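Gentamicin resistance protein (Enterococcus gallinarum, PDB 6CTZ) probably transfers a phosphate from a guanine nucleotide to the 2''-hydroxyl of aminoglycosides such as kanamycin, thereby conferring resistance to gentamicin and related antibiotics. Local coordinates at residues 7-10 with 16-19; 146-151 with 262-267; 179-184 with 255-260. The protein carries 2 engineered substitutions. All blocks are in the same frame, centred on the assembly; numbering follows the deposited sequence. Where two conformers were deposited one is given.

Contact 1: residues 7-10 with 16-19; sequences MIMT and SIQS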
loop_
_atom_site.group_PDB
_atom_site.type_symbol
_atom_site.label_atom_id
_atom_site.label_comp_id
_atom_site.label_asym_id
_atom_site.label_seq_id
_atom_site.Cartn_x
_atom_site.Cartn_y
_atom_site.Cartn_z
ATOM N N MET A 7 -12.077 23.060 -11.473
ATOM C CA MET A 7 -12.927 22.281 -10.579
ATOM C C MET A 7 -12.748 22.722 -9.135
ATOM O O MET A 7 -13.730 22.887 -8.399
ATOM C CB MET A 7 -12.610 20.795 -10.710
ATOM C CG MET A 7 -13.189 20.158 -11.952
ATOM S SD MET A 7 -13.075 18.363 -11.898
ATOM C CE MET A 7 -11.309 18.135 -12.098
ATOM N N ILE A 8 -11.499 22.921 -8.715
ATOM C CA ILE A 8 -11.230 23.295 -7.330
ATOM C C ILE A 8 -11.861 24.647 -7.014
ATOM O O ILE A 8 -12.573 24.810 -6.015
ATOM C CB ILE A 8 -9.715 23.291 -7.070
ATOM C CG1 ILE A 8 -9.158 21.865 -7.159
ATOM C CG2 ILE A 8 -9.411 23.885 -5.715
ATOM C CD1 ILE A 8 -7.650 21.824 -7.160
ATOM N N MET A 9 -11.631 25.633 -7.873
ATOM C CA MET A 9 -12.103 26.970 -7.539
ATOM C C MET A 9 -13.612 27.103 -7.664
ATOM O O MET A 9 -14.220 27.859 -6.900
ATOM C CB MET A 9 -11.345 28.022 -8.338
ATOM C CG MET A 9 -9.918 28.139 -7.847
ATOM S SD MET A 9 -9.083 29.590 -8.468
ATOM C CE MET A 9 -8.940 29.176 -10.207
ATOM N N THR A 10 -14.230 26.394 -8.612
ATOM C CA THR A 10 -15.686 26.395 -8.714
ATOM C C THR A 10 -16.325 25.884 -7.432
ATOM O O THR A 10 -17.283 26.473 -6.916
ATOM C CB THR A 10 -16.116 25.515 -9.887
ATOM O OG1 THR A 10 -15.685 26.106 -11.116
ATOM C CG2 THR A 10 -17.628 25.344 -9.898
ATOM N N SER A 16 -8.121 30.371 -3.197
ATOM C CA SER A 16 -7.595 31.210 -4.267
ATOM C C SER A 16 -6.248 30.629 -4.663
ATOM O O SER A 16 -5.324 30.582 -3.846
ATOM C CB SER A 16 -7.425 32.655 -3.803
ATOM O OG SER A 16 -6.801 33.433 -4.808
ATOM N N ILE A 17 -6.142 30.182 -5.906
ATOM C CA ILE A 17 -4.990 29.404 -6.340
ATOM C C ILE A 17 -3.909 30.345 -6.855
ATOM O O ILE A 17 -4.113 31.070 -7.837
ATOM C CB ILE A 17 -5.392 28.360 -7.389
ATOM C CG1 ILE A 17 -6.286 27.298 -6.739
ATOM C CG2 ILE A 17 -4.169 27.738 -7.985
ATOM C CD1 ILE A 17 -6.711 26.186 -7.672
ATOM N N GLN A 18 -2.772 30.357 -6.160
ATOM C CA GLN A 18 -1.594 31.115 -6.557
ATOM C C GLN A 18 -0.525 30.244 -7.191
ATOM O O GLN A 18 0.282 30.745 -7.978
ATOM C CB GLN A 18 -0.982 31.821 -5.341
ATOM C CG GLN A 18 -1.812 32.967 -4.785
ATOM C CD GLN A 18 -2.745 32.532 -3.672
ATOM O OE1 GLN A 18 -2.398 31.683 -2.850
ATOM N NE2 GLN A 18 -3.939 33.113 -3.640
ATOM N N SER A 19 -0.503 28.957 -6.870
ATOM C CA SER A 19 0.467 28.060 -7.448
ATOM C C SER A 19 -0.110 26.682 -7.472
ATOM O O SER A 19 -0.843 26.349 -6.606
ATOM C CB SER A 19 1.754 28.035 -6.642
ATOM O OG SER A 19 1.648 27.405 -5.380
#

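Contact 2: residues 146-151 with 262-267; sequences LLLSEA and VTFDQV. With KAN (kanamycin a), chain E.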
loop_
_atom_site.group_PDB
_atom_site.type_symbol
_atom_site.label_atom_id
_atom_site.label_comp_id
_atom_site.label_asym_id
_atom_site.label_seq_id
_atom_site.Cartn_x
_atom_site.Cartn_y
_atom_site.Cartn_z
ATOM N N LEU A 146 -6.221 -17.707 -4.728
ATOM C CA LEU A 146 -6.745 -18.732 -5.624
ATOM C C LEU A 146 -7.122 -18.133 -6.975
ATOM O O LEU A 146 -6.747 -18.662 -8.029
ATOM C CB LEU A 146 -7.947 -19.417 -4.978
ATOM C CG LEU A 146 -8.662 -20.467 -5.826
ATOM C CD1 LEU A 146 -7.726 -21.617 -6.151
ATOM C CD2 LEU A 146 -9.910 -20.966 -5.114
ATOM N N LEU A 147 -7.861 -17.019 -6.961
ATOM C CA LEU A 147 -8.217 -16.348 -8.208
ATOM C C LEU A 147 -6.975 -15.891 -8.962
ATOM O O LEU A 147 -6.919 -15.978 -10.196
ATOM C CB LEU A 147 -9.133 -15.162 -7.916
ATOM C CG LEU A 147 -10.509 -15.524 -7.360
ATOM C CD1 LEU A 147 -11.272 -14.272 -6.969
ATOM C CD2 LEU A 147 -11.285 -16.332 -8.383
ATOM N N LEU A 148 -5.970 -15.398 -8.235
ATOM C CA LEU A 148 -4.722 -14.998 -8.874
ATOM C C LEU A 148 -4.059 -16.174 -9.576
ATOM O O LEU A 148 -3.601 -16.044 -10.712
ATOM C CB LEU A 148 -3.776 -14.387 -7.843
ATOM C CG LEU A 148 -2.433 -13.887 -8.373
ATOM C CD1 LEU A 148 -2.649 -12.703 -9.295
ATOM C CD2 LEU A 148 -1.517 -13.502 -7.226
ATOM N N SER A 149 -4.013 -17.338 -8.923
ATOM C CA SER A 149 -3.351 -18.487 -9.533
ATOM C C SER A 149 -4.032 -18.905 -10.831
ATOM O O SER A 149 -3.367 -19.389 -11.752
ATOM C CB SER A 149 -3.285 -19.653 -8.549
ATOM O OG SER A 149 -4.557 -20.250 -8.380
ATOM N N GLU A 150 -5.350 -18.716 -10.928
ATOM C CA GLU A 150 -6.041 -19.009 -12.180
ATOM C C GLU A 150 -5.668 -18.007 -13.267
ATOM O O GLU A 150 -5.506 -18.380 -14.435
ATOM C CB GLU A 150 -7.552 -19.033 -11.948
ATOM C CG GLU A 150 -7.995 -20.058 -10.914
ATOM C CD GLU A 150 -9.464 -19.933 -10.553
ATOM O OE1 GLU A 150 -10.153 -19.073 -11.142
ATOM O OE2 GLU A 150 -9.928 -20.693 -9.675
ATOM N N ALA A 151 -5.538 -16.739 -12.930
ATOM C CA ALA A 151 -5.170 -15.744 -13.886
ATOM C C ALA A 151 -3.771 -15.928 -14.392
ATOM O O ALA A 151 -3.480 -15.648 -15.514
ATOM C CB ALA A 151 -5.337 -14.358 -13.298
ATOM N N VAL A 262 5.191 -11.823 -1.391
ATOM C CA VAL A 262 6.044 -11.060 -2.303
ATOM C C VAL A 262 6.041 -11.687 -3.692
ATOM O O VAL A 262 5.963 -10.977 -4.701
ATOM C CB VAL A 262 7.470 -10.894 -1.741
ATOM C CG1 VAL A 262 8.391 -10.284 -2.787
ATOM C CG2 VAL A 262 7.459 -10.020 -0.500
ATOM N N THR A 263 6.151 -13.022 -3.769
ATOM C CA THR A 263 6.033 -13.696 -5.063
ATOM C C THR A 263 4.718 -13.333 -5.742
ATOM O O THR A 263 4.689 -12.989 -6.929
ATOM C CB THR A 263 6.126 -15.217 -4.894
ATOM O OG1 THR A 263 7.381 -15.571 -4.291
ATOM C CG2 THR A 263 5.982 -15.926 -6.264
ATOM N N PHE A 264 3.614 -13.409 -4.998
ATOM C CA PHE A 264 2.318 -13.124 -5.599
ATOM C C PHE A 264 2.221 -11.666 -6.026
ATOM O O PHE A 264 1.586 -11.360 -7.043
ATOM C CB PHE A 264 1.194 -13.503 -4.631
ATOM C CG PHE A 264 1.282 -14.926 -4.129
ATOM C CD1 PHE A 264 1.867 -15.924 -4.904
ATOM C CD2 PHE A 264 0.798 -15.259 -2.875
ATOM C CE1 PHE A 264 1.960 -17.230 -4.432
ATOM C CE2 PHE A 264 0.898 -16.556 -2.394
ATOM C CZ PHE A 264 1.470 -17.542 -3.178
ATOM N N ASP A 265 2.870 -10.762 -5.286
ATOM C CA ASP A 265 2.922 -9.366 -5.708
ATOM C C ASP A 265 3.634 -9.212 -7.048
ATOM O O ASP A 265 3.199 -8.428 -7.900
ATOM C CB ASP A 265 3.600 -8.510 -4.639
ATOM C CG ASP A 265 3.674 -7.052 -5.038
ATOM O OD1 ASP A 265 2.609 -6.430 -5.222
ATOM O OD2 ASP A 265 4.795 -6.523 -5.182
ATOM N N GLN A 266 4.713 -9.953 -7.271
ATOM C CA GLN A 266 5.424 -9.883 -8.528
ATOM C C GLN A 266 4.521 -10.365 -9.666
ATOM O O GLN A 266 4.518 -9.779 -10.695
ATOM C CB GLN A 266 6.749 -10.617 -8.476
ATOM C CG GLN A 266 7.746 -10.130 -7.460
ATOM C CD GLN A 266 7.987 -8.633 -7.474
ATOM O OE1 GLN A 266 7.088 -7.871 -7.404
ATOM N NE2 GLN A 266 9.164 -8.244 -7.530
ATOM N N VAL A 267 3.739 -11.403 -9.457
ATOM C CA VAL A 267 2.785 -11.889 -10.444
ATOM C C VAL A 267 1.761 -10.807 -10.711
ATOM O O VAL A 267 1.454 -10.537 -11.838
ATOM C CB VAL A 267 2.055 -13.142 -9.913
ATOM C CG1 VAL A 267 0.831 -13.491 -10.707
ATOM C CG2 VAL A 267 3.003 -14.278 -9.877
HETATM C C1 KAN E . 6.383 -3.008 -7.902
HETATM C C2 KAN E . 7.136 -4.319 -8.131
HETATM C C3 KAN E . 8.589 -4.141 -7.747
HETATM C C4 KAN E . 9.153 -3.019 -8.604
HETATM C C5 KAN E . 8.369 -1.726 -8.401
HETATM C C6 KAN E . 8.867 -0.614 -9.321
HETATM C C7 KAN E . 3.715 -0.834 -3.872
HETATM C C8 KAN E . 3.230 -0.953 -5.314
HETATM C C9 KAN E . 4.066 -1.995 -6.066
HETATM C C10 KAN E . 5.560 -1.673 -6.009
HETATM C C11 KAN E . 6.013 -1.493 -4.558
HETATM C C12 KAN E . 5.184 -0.433 -3.842
HETATM C C13 KAN E . 1.047 -1.058 -6.375
HETATM C C14 KAN E . -0.366 -0.690 -5.952
HETATM C C15 KAN E . -0.969 -1.869 -5.182
HETATM C C16 KAN E . -0.916 -3.124 -6.045
HETATM C C17 KAN E . 0.506 -3.365 -6.513
HETATM C C18 KAN E . 0.532 -4.540 -7.478
HETATM N N1 KAN E . 8.038 0.558 -9.106
HETATM N N2 KAN E . 7.424 -1.126 -4.487
HETATM N N3 KAN E . 2.893 0.144 -3.160
HETATM N N4 KAN E . -2.344 -1.617 -4.767
HETATM O O5 KAN E . 6.959 -1.896 -8.594
HETATM O O6 KAN E . 6.539 -5.341 -7.329
HETATM O O7 KAN E . 9.329 -5.346 -7.974
HETATM O O8 KAN E . 10.522 -2.810 -8.251
HETATM O O9 KAN E . 6.342 -2.767 -6.492
HETATM O O10 KAN E . 3.663 -2.013 -7.445
HETATM O O11 KAN E . 1.851 -1.338 -5.230
HETATM O O12 KAN E . 0.990 -2.221 -7.196
HETATM O O13 KAN E . -0.300 0.505 -5.170
HETATM O O14 KAN E . -1.342 -4.289 -5.317
HETATM O O15 KAN E . 1.877 -4.765 -7.911
#

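Contact 3: residues 179-184 with 255-260; sequences PVYTRY and IRKVSL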
loop_
_atom_site.group_PDB
_atom_site.type_symbol
_atom_site.label_atom_id
_atom_site.label_comp_id
_atom_site.label_asym_id
_atom_site.label_seq_id
_atom_site.Cartn_x
_atom_site.Cartn_y
_atom_site.Cartn_z
ATOM N N PRO A 179 -2.260 -24.720 6.175
ATOM C CA PRO A 179 -3.093 -23.897 7.070
ATOM C C PRO A 179 -2.298 -22.928 7.919
ATOM O O PRO A 179 -2.839 -21.895 8.335
ATOM C CB PRO A 179 -3.817 -24.941 7.932
ATOM C CG PRO A 179 -3.855 -26.157 7.077
ATOM C CD PRO A 179 -2.568 -26.155 6.296
ATOM N N VAL A 180 -1.024 -23.223 8.186
ATOM C CA VAL A 180 -0.195 -22.284 8.935
ATOM C C VAL A 180 -0.124 -20.936 8.223
ATOM O O VAL A 180 0.060 -19.896 8.867
ATOM C CB VAL A 180 1.194 -22.892 9.228
ATOM C CG1 VAL A 180 2.018 -23.009 7.956
ATOM C CG2 VAL A 180 1.927 -22.081 10.287
ATOM N N TYR A 181 -0.299 -20.923 6.901
ATOM C CA TYR A 181 -0.316 -19.683 6.129
ATOM C C TYR A 181 -1.722 -19.191 5.828
ATOM O O TYR A 181 -1.952 -17.984 5.821
ATOM C CB TYR A 181 0.424 -19.851 4.796
ATOM C CG TYR A 181 1.845 -20.319 4.928
ATOM C CD1 TYR A 181 2.668 -19.850 5.947
ATOM C CD2 TYR A 181 2.362 -21.250 4.037
ATOM C CE1 TYR A 181 3.980 -20.296 6.070
ATOM C CE2 TYR A 181 3.662 -21.701 4.152
ATOM C CZ TYR A 181 4.464 -21.222 5.172
ATOM O OH TYR A 181 5.760 -21.664 5.291
ATOM N N THR A 182 -2.669 -20.093 5.555
ATOM C CA THR A 182 -3.961 -19.672 5.021
ATOM C C THR A 182 -4.977 -19.298 6.091
ATOM O O THR A 182 -5.929 -18.568 5.787
ATOM C CB THR A 182 -4.560 -20.754 4.115
ATOM O OG1 THR A 182 -4.795 -21.943 4.877
ATOM C CG2 THR A 182 -3.630 -21.069 2.949
ATOM N N ARG A 183 -4.808 -19.767 7.323
ATOM C CA ARG A 183 -5.737 -19.439 8.398
ATOM C C ARG A 183 -5.223 -18.230 9.172
ATOM O O ARG A 183 -4.041 -18.165 9.525
ATOM C CB ARG A 183 -5.932 -20.635 9.330
ATOM C CG ARG A 183 -6.543 -21.847 8.637
ATOM C CD ARG A 183 -6.920 -22.942 9.628
ATOM N NE ARG A 183 -7.894 -22.470 10.608
ATOM C CZ ARG A 183 -9.211 -22.604 10.484
ATOM N NH1 ARG A 183 -9.727 -23.209 9.421
ATOM N NH2 ARG A 183 -10.015 -22.136 11.429
ATOM N N TYR A 184 -6.106 -17.267 9.418
ATOM C CA TYR A 184 -5.717 -16.065 10.142
ATOM C C TYR A 184 -6.949 -15.466 10.804
ATOM O O TYR A 184 -8.086 -15.785 10.447
ATOM C CB TYR A 184 -5.037 -15.042 9.216
ATOM C CG TYR A 184 -5.901 -14.575 8.055
ATOM C CD1 TYR A 184 -6.753 -13.486 8.195
ATOM C CD2 TYR A 184 -5.866 -15.225 6.824
ATOM C CE1 TYR A 184 -7.543 -13.054 7.145
ATOM C CE2 TYR A 184 -6.654 -14.800 5.765
ATOM C CZ TYR A 184 -7.490 -13.714 5.931
ATOM O OH TYR A 184 -8.287 -13.277 4.889
ATOM N N ILE A 255 8.442 -14.977 7.944
ATOM C CA ILE A 255 9.141 -14.411 6.792
ATOM C C ILE A 255 8.870 -15.237 5.542
ATOM O O ILE A 255 8.680 -14.692 4.449
ATOM C CB ILE A 255 10.647 -14.260 7.080
ATOM C CG1 ILE A 255 10.902 -13.078 8.016
ATOM C CG2 ILE A 255 11.455 -14.145 5.787
ATOM C CD1 ILE A 255 10.701 -11.698 7.367
ATOM N N ARG A 256 8.850 -16.568 5.677
ATOM C CA ARG A 256 8.487 -17.407 4.538
ATOM C C ARG A 256 7.092 -17.060 4.026
ATOM O O ARG A 256 6.887 -16.880 2.818
ATOM C CB ARG A 256 8.584 -18.889 4.904
ATOM C CG ARG A 256 8.067 -19.796 3.793
ATOM C CD ARG A 256 8.849 -19.644 2.491
ATOM N NE ARG A 256 10.280 -19.886 2.667
ATOM C CZ ARG A 256 10.857 -21.081 2.603
ATOM N NH1 ARG A 256 10.134 -22.168 2.358
ATOM N NH2 ARG A 256 12.165 -21.178 2.782
ATOM N N LYS A 257 6.124 -16.938 4.937
ATOM C CA LYS A 257 4.774 -16.557 4.533
ATOM C C LYS A 257 4.770 -15.228 3.784
ATOM O O LYS A 257 4.162 -15.105 2.713
ATOM C CB LYS A 257 3.885 -16.453 5.765
ATOM C CG LYS A 257 2.441 -16.135 5.440
ATOM C CD LYS A 257 1.604 -15.979 6.692
ATOM C CE LYS A 257 0.199 -15.518 6.359
ATOM N NZ LYS A 257 -0.635 -15.345 7.579
ATOM N N VAL A 258 5.440 -14.216 4.341
ATOM C CA VAL A 258 5.452 -12.916 3.678
ATOM C C VAL A 258 6.183 -13.001 2.340
ATOM O O VAL A 258 5.797 -12.338 1.370
ATOM C CB VAL A 258 6.038 -11.839 4.610
ATOM C CG1 VAL A 258 6.053 -10.481 3.908
ATOM C CG2 VAL A 258 5.213 -11.733 5.865
ATOM N N SER A 259 7.226 -13.836 2.249
ATOM C CA SER A 259 7.934 -13.974 0.985
ATOM C C SER A 259 7.036 -14.580 -0.083
ATOM O O SER A 259 7.187 -14.268 -1.270
ATOM C CB SER A 259 9.208 -14.803 1.179
ATOM O OG SER A 259 8.932 -16.194 1.199
ATOM N N LEU A 260 6.103 -15.456 0.314
ATOM C CA LEU A 260 5.111 -15.957 -0.631
ATOM C C LEU A 260 4.228 -14.816 -1.136
ATOM O O LEU A 260 3.983 -14.696 -2.341
ATOM C CB LEU A 260 4.284 -17.074 0.009
ATOM C CG LEU A 260 5.070 -18.376 0.243
ATOM C CD1 LEU A 260 4.369 -19.259 1.283
ATOM C CD2 LEU A 260 5.298 -19.149 -1.044
HETATM O O HOH W 1 -1.406 -17.605 9.118
#

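Contact 1: residues 7-10 with 16-19
The delta methyl of Ile-17 reaches into the angle between Ile-8 and Met-9, two neighbours in helix 2-11, and links that helix to the loop leading into strand 20-25. CD1 of Ile-17 lies 4.1 Å from CG2 of Ile-8 and, in the modelled conformer of the methionine, 3.8 Å from CG of Met-9. Ile-17 meets Ile-8 at about a right angle, methyl against methyl, whereas it passes the methionine at a slant. The Ile-8 side is the inward, buried part of the contact, and a branched hydrocarbon serves well there because its CG2 meets Ile-17 while the rest of the side chain remains available to the sheet.

The Met-9 side comes as near but is less firmly defined. Met-9 is exposed and was modelled in two conformers, so the position of its sulfur, 3.9 Å from the backbone N of Ile-17 in one of them, should be treated as doubtful. An unbranched, flexible methionine can lie over the isoleucine without being fixed in one shape. Contact with the helix helps bury the Ile-17 N, which has no hydrogen-bond partner in the model.

On the sheet side of the helix, Ile-8 rests on Ile-32 and Val-34 of strand 29-34 and on Phe-40 and Phe-42 of strand 38-43, while Ile-17 also reaches Val-34, so that helix 2-11 and the following loop pack together on the five-stranded antiparallel sheet.

Contact 2: residues 146-151 with 262-267
In the helical lobe of this kinase-like phosphotransferase, Leu-148 of helix 141-155 packs against Phe-264 and Val-267 of helix 251-276, the helix that also supplies part of the kanamycin pocket. Phe-264 and Val-267 are three residues apart and so come to the same side of their helix. Leu-148 divides its two methyls between them: CD2 lies 3.8 Å from CB of Phe-264, and CD1 lies 3.8 Å from CG1 of Val-267. CG stands opposite the backbone N about the first torsion (chi1 -179°), carrying this fork toward the other helix; a forked leucine suits a place with two apolar neighbours. The Phe-264 ring stacks with Phe-172 of helix 162-176, which Leu-148 touches as well.

Asp-265 and Gln-266, between the two apolar residues, serve the antibiotic instead. Asp-265 points its CB away from helix 141-155; its OD1 accepts a weak hydrogen bond from kanamycin O15 and a further bond from Tyr-229 OH. The amide of Gln-266 suits the sugar because it offers both acceptor and donor: OE1 accepts a weak hydrogen bond from kanamycin O7, and NE2 donates to kanamycin O7 over 2.9 Å, at an N-H...O angle of 161°.

Contact 3: residues 179-184 with 255-260
Tyr-181 lays its ring across three residues of helix 251-276, Arg-256, Lys-257 and Leu-260, and each meets a different part of it. Leu-260 comes over one face at about a right angle to the tyrosine side chain: its CD1 is 4.2 Å from the ring centroid and 28° off the normal, a CH-pi contact. In one of its two conformers Val-180 covers the opposite face with CG1. An aromatic ring suits this place because its flat face accepts the leucine methyl.

Lys-257 runs past the tyrosine in the opposite direction. Its CB lies 3.6 Å from CD1 of the ring, and its fully extended chain then follows the tyrosine back toward the backbone, where CE is 3.3 Å from the Tyr-181 carbonyl O. A lysine can thus give its aliphatic part to the ring and its ammonium to polar partners. NZ forms salt bridges with Asp-222 and Asp-224 and donates to a water over 2.8 Å. That water lies 2.7 Å from both Val-180 O and Arg-183 O, so that it sits between the end of helix 179-182 and the lysine, though which carbonyls receive its hydrogens is not settled.

Arg-256 begins toward the tyrosine, with CG packed 3.3 Å from the Tyr-181 OH, and then bends at chi2 (61°) and chi3, which leads its guanidinium away; only the aliphatic root packs here.

The contact joins the short helix 179-182 to the long helix 251-276 in the helical lobe of the kinase-like fold. Helix 162-176 runs close to both segments: Tyr-181 and Thr-182 touch its Tyr-175, while Arg-256 and Leu-260 touch its Arg-171. Tyr-184 OH, beyond helix 179-182, is hydrogen-bonded to Leu-141 N at the start of helix 141-155.

How the contacts relate
Starting from the N terminus, contact 1 closes a short loop at once: only five residues separate its segments, and it fastens the first helix to the chain entering the five-stranded sheet of the nucleotide-binding lobe. It is complete before the others begin and lies on the other side of the chain's centre from them, its centre about 42 Å from that of contact 2. Contact 2 opens next, on helix 141-155, and closes a loop of 110 residues at helix 251-276. Contact 3 is nested inside that loop, joining 179-184 to 255-260. Contacts 2 and 3 use successive parts of helix 251-276, their centres about 14 Å apart, so that it is the element these two contacts share.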